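Local coordinates for extracellular solute-binding protein family 1 (Pseudothermotoga lettingae, PDB 5CI5), which probably delivers sugar to an ABC transporter as its extracellular solute-binding protein, here holding alpha-D-tagatose, at residues I373-M386 and A400-L412. Sequence-based numbering, arbitrary orientation.
Sequences IPQYPQISEQIQTM and AIKIAAENVNKIL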
loop_
_atom_site.group_PDB
_atom_site.type_symbol
_atom_site.label_atom_id
_atom_site.label_comp_id
_atom_site.label_asym_id
_atom_site.label_seq_id
_atom_site.Cartn_x
_atom_site.Cartn_y
_atom_site.Cartn_z
ATOM N N ILE A 373 13.818 3.303 6.855
ATOM C CA ILE A 373 15.044 2.742 7.420
ATOM C C ILE A 373 15.221 1.322 6.955
ATOM O O ILE A 373 14.242 0.613 6.645
ATOM C CB ILE A 373 15.031 2.808 8.978
ATOM C CG1 ILE A 373 13.935 1.893 9.545
ATOM C CG2 ILE A 373 14.859 4.257 9.429
ATOM C CD1 ILE A 373 13.851 1.863 11.072
ATOM N N PRO A 374 16.477 0.874 6.898
ATOM C CA PRO A 374 16.770 -0.444 6.342
ATOM C C PRO A 374 16.223 -1.581 7.177
ATOM O O PRO A 374 16.127 -2.707 6.692
ATOM C CB PRO A 374 18.313 -0.476 6.302
ATOM C CG PRO A 374 18.774 0.863 6.635
ATOM C CD PRO A 374 17.697 1.584 7.339
ATOM N N GLN A 375 15.879 -1.300 8.430
ATOM C CA GLN A 375 15.343 -2.311 9.320
ATOM C C GLN A 375 13.842 -2.565 9.115
ATOM O O GLN A 375 13.288 -3.487 9.731
ATOM C CB GLN A 375 15.559 -1.906 10.778
ATOM C CG GLN A 375 17.017 -1.878 11.188
ATOM C CD GLN A 375 17.708 -0.584 10.877
ATOM O OE1 GLN A 375 17.136 0.354 10.318
ATOM N NE2 GLN A 375 18.981 -0.522 11.248
ATOM N N TYR A 376 13.170 -1.747 8.295
ATOM C CA TYR A 376 11.712 -1.763 8.319
ATOM C C TYR A 376 11.137 -3.164 7.951
ATOM O O TYR A 376 10.232 -3.658 8.620
ATOM C CB TYR A 376 11.101 -0.678 7.422
ATOM C CG TYR A 376 9.603 -0.880 7.414
ATOM C CD1 TYR A 376 8.858 -0.640 8.567
ATOM C CD2 TYR A 376 8.955 -1.440 6.328
ATOM C CE1 TYR A 376 7.514 -0.886 8.607
ATOM C CE2 TYR A 376 7.603 -1.696 6.374
ATOM C CZ TYR A 376 6.894 -1.427 7.510
ATOM O OH TYR A 376 5.561 -1.721 7.580
ATOM N N PRO A 377 11.634 -3.816 6.888
ATOM C CA PRO A 377 10.987 -5.104 6.586
ATOM C C PRO A 377 11.020 -6.124 7.726
ATOM O O PRO A 377 10.009 -6.806 7.963
ATOM C CB PRO A 377 11.780 -5.600 5.373
ATOM C CG PRO A 377 12.128 -4.319 4.659
ATOM C CD PRO A 377 12.478 -3.347 5.783
ATOM N N GLN A 378 12.132 -6.194 8.454
ATOM C CA GLN A 378 12.207 -7.048 9.636
ATOM C C GLN A 378 11.219 -6.635 10.727
ATOM O O GLN A 378 10.666 -7.487 11.432
ATOM C CB GLN A 378 13.621 -7.013 10.216
ATOM C CG GLN A 378 14.644 -7.718 9.392
ATOM C CD GLN A 378 16.038 -7.409 9.917
ATOM O OE1 GLN A 378 16.714 -6.512 9.416
ATOM N NE2 GLN A 378 16.436 -8.106 10.970
ATOM N N ILE A 379 11.039 -5.326 10.902
ATOM C CA ILE A 379 10.084 -4.785 11.871
ATOM C C ILE A 379 8.648 -5.197 11.489
ATOM O O ILE A 379 7.878 -5.655 12.332
ATOM C CB ILE A 379 10.229 -3.242 11.957
ATOM C CG1 ILE A 379 11.575 -2.893 12.606
ATOM C CG2 ILE A 379 9.045 -2.608 12.720
ATOM C CD1 ILE A 379 11.930 -1.427 12.543
ATOM N N SER A 380 8.307 -5.067 10.217
ATOM C CA SER A 380 6.981 -5.439 9.725
ATOM C C SER A 380 6.713 -6.925 9.992
ATOM O O SER A 380 5.634 -7.316 10.430
ATOM C CB SER A 380 6.850 -5.122 8.241
ATOM O OG SER A 380 5.586 -5.555 7.814
ATOM N N GLU A 381 7.730 -7.753 9.790
ATOM C CA GLU A 381 7.602 -9.167 10.120
ATOM C C GLU A 381 7.190 -9.387 11.589
ATOM O O GLU A 381 6.385 -10.261 11.876
ATOM C CB GLU A 381 8.916 -9.903 9.827
ATOM C CG GLU A 381 9.028 -11.297 10.441
ATOM C CD GLU A 381 7.956 -12.249 9.953
ATOM O OE1 GLU A 381 7.337 -11.946 8.916
ATOM O OE2 GLU A 381 7.739 -13.306 10.605
ATOM N N GLN A 382 7.722 -8.582 12.504
ATOM C CA GLN A 382 7.347 -8.693 13.916
ATOM C C GLN A 382 5.889 -8.308 14.184
ATOM O O GLN A 382 5.217 -8.920 15.024
ATOM C CB GLN A 382 8.268 -7.840 14.780
ATOM C CG GLN A 382 9.702 -8.326 14.757
ATOM C CD GLN A 382 9.808 -9.724 15.341
ATOM O OE1 GLN A 382 9.158 -10.039 16.344
ATOM N NE2 GLN A 382 10.557 -10.572 14.688
ATOM N N ILE A 383 5.405 -7.305 13.457
ATOM C CA ILE A 383 4.039 -6.835 13.619
ATOM C C ILE A 383 3.081 -7.915 13.074
ATOM O O ILE A 383 2.066 -8.253 13.700
ATOM C CB ILE A 383 3.815 -5.481 12.901
ATOM C CG1 ILE A 383 4.744 -4.399 13.479
ATOM C CG2 ILE A 383 2.356 -5.073 12.993
ATOM C CD1 ILE A 383 4.528 -4.119 14.957
ATOM N N GLN A 384 3.416 -8.488 11.914
ATOM C CA GLN A 384 2.608 -9.557 11.332
ATOM C C GLN A 384 2.472 -10.729 12.323
ATOM O O GLN A 384 1.374 -11.247 12.557
ATOM C CB GLN A 384 3.228 -10.045 10.020
ATOM C CG GLN A 384 3.192 -8.984 8.911
ATOM C CD GLN A 384 4.124 -9.305 7.759
ATOM O OE1 GLN A 384 4.759 -8.412 7.177
ATOM N NE2 GLN A 384 4.262 -10.579 7.468
ATOM N N THR A 385 3.601 -11.155 12.881
ATOM C CA THR A 385 3.611 -12.277 13.805
ATOM C C THR A 385 2.793 -11.971 15.073
ATOM O O THR A 385 2.017 -12.793 15.540
ATOM C CB THR A 385 5.065 -12.648 14.159
ATOM O OG1 THR A 385 5.736 -13.103 12.974
ATOM C CG2 THR A 385 5.112 -13.745 15.244
HETATM N N MSE A 386 2.949 -10.760 15.585
HETATM C CA MSE A 386 2.199 -10.279 16.737
HETATM C C MSE A 386 0.693 -10.472 16.514
HETATM O O MSE A 386 -0.016 -11.107 17.330
HETATM C CB MSE A 386 2.538 -8.809 16.975
HETATM C CG MSE A 386 1.836 -8.201 18.144
HETATM SE SE MSE A 386 2.113 -6.304 18.211
HETATM C CE MSE A 386 1.118 -5.809 16.619
ATOM N N ALA A 400 1.880 -10.672 23.286
ATOM C CA ALA A 400 2.327 -10.563 21.894
ATOM C C ALA A 400 3.038 -9.236 21.654
ATOM O O ALA A 400 4.053 -9.176 20.953
ATOM C CB ALA A 400 1.146 -10.716 20.955
ATOM N N ILE A 401 2.468 -8.160 22.179
ATOM C CA ILE A 401 2.990 -6.823 21.951
ATOM C C ILE A 401 4.325 -6.624 22.701
ATOM O O ILE A 401 5.227 -5.966 22.185
ATOM C CB ILE A 401 1.916 -5.755 22.346
ATOM C CG1 ILE A 401 2.192 -4.403 21.672
ATOM C CG2 ILE A 401 1.799 -5.628 23.859
ATOM C CD1 ILE A 401 1.008 -3.422 21.764
ATOM N N LYS A 402 4.474 -7.236 23.882
ATOM C CA LYS A 402 5.755 -7.253 24.580
ATOM C C LYS A 402 6.871 -7.859 23.740
ATOM O O LYS A 402 7.944 -7.241 23.577
ATOM C CB LYS A 402 5.626 -8.014 25.902
ATOM C CG LYS A 402 6.962 -8.157 26.651
ATOM C CD LYS A 402 6.808 -9.056 27.866
ATOM C CE LYS A 402 8.134 -9.290 28.575
ATOM N NZ LYS A 402 9.101 -10.130 27.798
ATOM N N ILE A 403 6.626 -9.059 23.213
ATOM C CA ILE A 403 7.608 -9.775 22.404
ATOM C C ILE A 403 7.956 -9.015 21.135
ATOM O O ILE A 403 9.129 -8.852 20.790
ATOM C CB ILE A 403 7.094 -11.176 22.051
ATOM C CG1 ILE A 403 7.114 -12.039 23.317
ATOM C CG2 ILE A 403 7.959 -11.807 20.942
ATOM C CD1 ILE A 403 6.421 -13.352 23.161
ATOM N N ALA A 404 6.934 -8.530 20.436
ATOM C CA ALA A 404 7.169 -7.806 19.202
ATOM C C ALA A 404 8.038 -6.577 19.419
ATOM O O ALA A 404 8.961 -6.309 18.653
ATOM C CB ALA A 404 5.825 -7.405 18.561
ATOM N N ALA A 405 7.763 -5.837 20.474
ATOM C CA ALA A 405 8.501 -4.613 20.739
ATOM C C ALA A 405 9.938 -4.938 21.140
ATOM O O ALA A 405 10.869 -4.272 20.706
ATOM C CB ALA A 405 7.808 -3.790 21.817
ATOM N N GLU A 406 10.108 -5.963 21.960
ATOM C CA GLU A 406 11.450 -6.399 22.335
ATOM C C GLU A 406 12.258 -6.822 21.109
ATOM O O GLU A 406 13.430 -6.465 20.969
ATOM C CB GLU A 406 11.365 -7.528 23.373
ATOM C CG GLU A 406 10.971 -6.973 24.747
ATOM C CD GLU A 406 10.663 -8.021 25.808
ATOM O OE1 GLU A 406 10.556 -9.222 25.491
ATOM O OE2 GLU A 406 10.519 -7.619 26.984
ATOM N N ASN A 407 11.626 -7.542 20.187
ATOM C CA ASN A 407 12.316 -7.979 18.986
ATOM C C ASN A 407 12.642 -6.805 18.078
ATOM O O ASN A 407 13.701 -6.761 17.442
ATOM C CB ASN A 407 11.478 -9.006 18.237
ATOM C CG ASN A 407 11.435 -10.340 18.943
ATOM O OD1 ASN A 407 12.236 -10.613 19.843
ATOM N ND2 ASN A 407 10.488 -11.185 18.546
ATOM N N VAL A 408 11.732 -5.844 17.995
ATOM C CA VAL A 408 11.993 -4.650 17.197
ATOM C C VAL A 408 13.188 -3.879 17.784
ATOM O O VAL A 408 14.046 -3.386 17.043
ATOM C CB VAL A 408 10.743 -3.761 17.117
ATOM C CG1 VAL A 408 11.084 -2.357 16.611
ATOM C CG2 VAL A 408 9.705 -4.418 16.218
ATOM N N ASN A 409 13.267 -3.782 19.104
ATOM C CA ASN A 409 14.382 -3.050 19.692
ATOM C C ASN A 409 15.714 -3.753 19.444
ATOM O O ASN A 409 16.736 -3.085 19.269
ATOM C CB ASN A 409 14.155 -2.838 21.190
ATOM C CG ASN A 409 13.118 -1.781 21.467
ATOM O OD1 ASN A 409 12.821 -0.942 20.615
ATOM N ND2 ASN A 409 12.571 -1.791 22.677
ATOM N N LYS A 410 15.708 -5.083 19.412
ATOM C CA LYS A 410 16.922 -5.834 19.101
ATOM C C LYS A 410 17.322 -5.622 17.633
ATOM O O LYS A 410 18.502 -5.449 17.314
ATOM C CB LYS A 410 16.722 -7.318 19.409
ATOM C CG LYS A 410 16.682 -7.614 20.926
ATOM C CD LYS A 410 16.209 -9.043 21.279
ATOM C CE LYS A 410 15.976 -9.222 22.801
ATOM N NZ LYS A 410 17.225 -9.069 23.630
ATOM N N ILE A 411 16.329 -5.611 16.755
ATOM C CA ILE A 411 16.564 -5.349 15.348
ATOM C C ILE A 411 17.207 -3.981 15.170
ATOM O O ILE A 411 18.141 -3.831 14.372
ATOM C CB ILE A 411 15.236 -5.427 14.555
ATOM C CG1 ILE A 411 14.785 -6.884 14.418
ATOM C CG2 ILE A 411 15.361 -4.764 13.187
ATOM C CD1 ILE A 411 13.295 -7.063 14.041
ATOM N N LEU A 412 16.726 -2.991 15.913
ATOM C CA LEU A 412 17.191 -1.623 15.747
ATOM C C LEU A 412 18.571 -1.430 16.370
ATOM O O LEU A 412 19.297 -0.508 16.002
ATOM C CB LEU A 412 16.201 -0.641 16.359
ATOM C CG LEU A 412 14.915 -0.532 15.522
ATOM C CD1 LEU A 412 13.846 0.178 16.332
ATOM C CD2 LEU A 412 15.137 0.173 14.197
HETATM O O HOH W 1 20.141 -2.414 13.404
#
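Q382 drops from helix 376-386 as a knob into the hole formed by A404, N407, V408 and I411 of helix 400-412. Its chain bends at chi2, bringing the amide over N407, whose own amide plane stands at a right angle to it. The bond between them, from N407 ND2 to Q382 OE1, measures 2.8 Å. It is reasonably straight for the donor and lies nearly in the plane of the N407 amide, yet it reaches the oxygen from above the Q382 carbonyl plane. With an alanine here, N407 ND2 would probably lose its acceptor across the interface, and the hole between A404 and I411 would be left poorly filled.

Beside this polar pair the packing is mainly aliphatic. I411 slides antiparallel past Q375, its CG2 lying 3.7 Å from Q375 CB, while its CD1 comes at a slant to Q378 CB, 3.8 Å away. I379 crosses V408 and L412 at about right angles: CG2 meets V408 CG2, and CD1 rests 3.9 Å from L412 CD2, a methyl that also touches I373 CD1. Where Q375 leads into the helix, one water accepts from Q375 NE2 and donates to I411 O. At the far end, selenomethionine M386 extends from CA to SE, CG anti to the backbone N (chi1 -179°), and only then turns at the terminal methyl; CG lies against A400 CB at 3.8 Å and SE against A404 CB and I401 CG1, with L226 of helix 220-234 touching M386 and I401.

Helix 376-386 is tied to the sugar pocket through a second shell: Y376 OH and S380 OG hydrogen-bond to E190, which lines it. Antiparallel at 170°, with axes approaching to 9.2 Å, the pair illustrates how one polar knob-into-hole contact combines with aliphatic packing in an alpha-hairpin, here the C-terminal helical element of this solute-binding protein.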